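Local coordinates for protein ESSB (Geobacillus thermodenitrificans, PDB 4ANO) that is the cytoplasmic part of an integral membrane component of the type VII secretion system, and probably contributes to protein export across the membrane, at residues I52-D57 with L126-K131. Residues are numbered along the deposited sequence; the frame is centred on the assembly and turned at random.
Sequences IVRDID and LHVGVK
R54 reaches from its strand to the backbone of L126, and that single carbonyl carries the polar side of the contact. NE of R54 donates to L126 O at 2.9 Å, a bent bond with an N-H...O angle of 145° and the oxygen tilted somewhat out of the guanidinium plane. Seen from the oxygen, the donor arrives nearly in line with the C=O bond, at 166°. A weak second bond, R54 NH2 to the same L126 O at 3.3 Å, makes the grip two-pronged. What carries the guanidinium this far is a side chain extended from CG to NE. I52 lies two residues back, and its CG2 lies over the rim of one guanidinium face, 3.6 Å above the plane. D49 takes NH2 in a salt bridge, a second partner for the same nitrogen, which would balance the buried charge at least in part. In fold terms, an outermost strand of the four-stranded antiparallel sheet is tied here to the chain leaving strand 123-125, in a domain whose sequence family, YukC, belongs to the protein kinase clan. The I52 and L126 side chains both lean on I67 of the neighbouring strand 62-68. Beyond the arginine head the fit slackens: V128 CG2 comes obliquely to R54 NH2 at 4.4 Å, a loose touch, and the V128 side chain also packs on L106. Past V128 the segments diverge, with K131 lying against W139 in a cation-pi contact. On the far side of the strand V53 is exposed, and D55, partly exposed, pairs with K46 and K68.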
loop_
_atom_site.group_PDB
_atom_site.type_symbol
_atom_site.label_atom_id
_atom_site.label_comp_id
_atom_site.label_asym_id
_atom_site.label_seq_id
_atom_site.Cartn_x
_atom_site.Cartn_y
_atom_site.Cartn_z
ATOM N N ILE A 52 -1.901 -10.759 -10.541
ATOM C CA ILE A 52 -1.938 -9.468 -11.233
ATOM C C ILE A 52 -0.907 -9.570 -12.303
ATOM O O ILE A 52 0.227 -9.980 -12.020
ATOM C CB ILE A 52 -1.576 -8.300 -10.234
ATOM C CG1 ILE A 52 -2.735 -8.101 -9.262
ATOM C CG2 ILE A 52 -1.363 -7.011 -11.021
ATOM C CD1 ILE A 52 -2.399 -7.053 -8.254
ATOM N N VAL A 53 -1.308 -9.315 -13.528
ATOM C CA VAL A 53 -0.412 -9.410 -14.708
ATOM C C VAL A 53 0.253 -8.005 -14.861
ATOM O O VAL A 53 -0.413 -6.975 -14.609
ATOM C CB VAL A 53 -1.213 -9.858 -15.966
ATOM C CG1 VAL A 53 -0.445 -9.557 -17.335
ATOM C CG2 VAL A 53 -1.613 -11.381 -15.920
ATOM N N ARG A 54 1.559 -7.981 -15.197
ATOM C CA ARG A 54 2.328 -6.756 -15.454
ATOM C C ARG A 54 3.048 -6.937 -16.744
ATOM O O ARG A 54 3.767 -7.921 -16.896
ATOM C CB ARG A 54 3.364 -6.450 -14.351
ATOM C CG ARG A 54 2.726 -6.251 -12.996
ATOM C CD ARG A 54 3.697 -5.825 -11.837
ATOM N NE ARG A 54 2.980 -5.799 -10.521
ATOM C CZ ARG A 54 2.347 -6.789 -9.913
ATOM N NH1 ARG A 54 2.227 -8.068 -10.383
ATOM N NH2 ARG A 54 1.746 -6.512 -8.786
ATOM N N ASP A 55 2.799 -6.036 -17.697
ATOM C CA ASP A 55 3.534 -6.091 -18.949
ATOM C C ASP A 55 4.494 -4.938 -18.961
ATOM O O ASP A 55 4.173 -3.908 -18.410
ATOM C CB ASP A 55 2.577 -5.991 -20.093
ATOM C CG ASP A 55 1.733 -7.255 -20.198
ATOM O OD1 ASP A 55 2.326 -8.373 -20.200
ATOM O OD2 ASP A 55 0.507 -7.109 -20.305
ATOM N N ILE A 56 5.676 -5.151 -19.496
ATOM C CA ILE A 56 6.798 -4.152 -19.295
ATOM C C ILE A 56 7.292 -3.833 -20.752
ATOM O O ILE A 56 7.579 -4.719 -21.529
ATOM C CB ILE A 56 7.969 -4.786 -18.548
ATOM C CG1 ILE A 56 7.626 -5.034 -17.087
ATOM C CG2 ILE A 56 9.178 -3.828 -18.507
ATOM C CD1 ILE A 56 7.237 -6.330 -16.849
ATOM N N ASP A 57 7.454 -2.557 -21.058
ATOM C CA ASP A 57 8.037 -2.172 -22.347
ATOM C C ASP A 57 9.190 -1.243 -22.056
ATOM O O ASP A 57 8.972 -0.126 -21.567
ATOM C CB ASP A 57 7.104 -1.376 -23.258
ATOM C CG ASP A 57 7.725 -1.190 -24.664
ATOM O OD1 ASP A 57 8.216 -2.188 -25.285
ATOM O OD2 ASP A 57 7.679 -0.074 -25.197
ATOM N N LEU A 126 -0.102 -2.854 -6.827
ATOM C CA LEU A 126 -0.101 -2.630 -8.189
ATOM C C LEU A 126 1.309 -2.440 -8.722
ATOM O O LEU A 126 1.834 -3.313 -9.428
ATOM C CB LEU A 126 -0.959 -1.408 -8.555
ATOM C CG LEU A 126 -2.452 -1.710 -8.284
ATOM C CD1 LEU A 126 -3.273 -0.490 -8.163
ATOM C CD2 LEU A 126 -2.984 -2.613 -9.426
ATOM N N HIS A 127 1.915 -1.336 -8.390
ATOM C CA HIS A 127 3.303 -1.060 -8.806
ATOM C C HIS A 127 4.302 -1.566 -7.735
ATOM O O HIS A 127 4.058 -1.398 -6.553
ATOM C CB HIS A 127 3.544 0.418 -8.958
ATOM C CG HIS A 127 4.989 0.743 -9.228
ATOM N ND1 HIS A 127 5.609 0.461 -10.422
ATOM C CD2 HIS A 127 5.953 1.149 -8.390
ATOM C CE1 HIS A 127 6.895 0.738 -10.331
ATOM N NE2 HIS A 127 7.129 1.211 -9.115
ATOM N N VAL A 128 5.418 -2.168 -8.192
ATOM C CA VAL A 128 6.479 -2.616 -7.240
ATOM C C VAL A 128 7.797 -2.158 -7.826
ATOM O O VAL A 128 7.949 -2.081 -9.053
ATOM C CB VAL A 128 6.426 -4.136 -7.199
ATOM C CG1 VAL A 128 7.494 -4.639 -6.339
ATOM C CG2 VAL A 128 5.038 -4.634 -6.550
ATOM N N GLY A 129 8.672 -1.606 -6.931
ATOM C CA GLY A 129 10.066 -1.223 -7.352
ATOM C C GLY A 129 11.026 -2.410 -7.416
ATOM O O GLY A 129 10.742 -3.544 -7.003
ATOM N N VAL A 130 12.138 -2.140 -8.114
ATOM C CA VAL A 130 13.221 -3.090 -8.237
ATOM C C VAL A 130 14.481 -2.499 -7.768
ATOM O O VAL A 130 14.909 -1.424 -8.191
ATOM C CB VAL A 130 13.396 -3.525 -9.720
ATOM C CG1 VAL A 130 14.467 -4.640 -9.840
ATOM C CG2 VAL A 130 12.040 -4.012 -10.229
ATOM N N LYS A 131 15.061 -3.182 -6.782
ATOM C CA LYS A 131 16.330 -2.655 -6.224
ATOM C C LYS A 131 17.388 -2.312 -7.252
ATOM O O LYS A 131 17.704 -3.127 -8.133
ATOM C CB LYS A 131 16.819 -3.617 -5.154
ATOM C CG LYS A 131 17.956 -2.996 -4.201
ATOM C CD LYS A 131 18.510 -4.126 -3.278
ATOM C CE LYS A 131 19.920 -3.845 -2.701
ATOM N NZ LYS A 131 20.321 -2.404 -2.664
#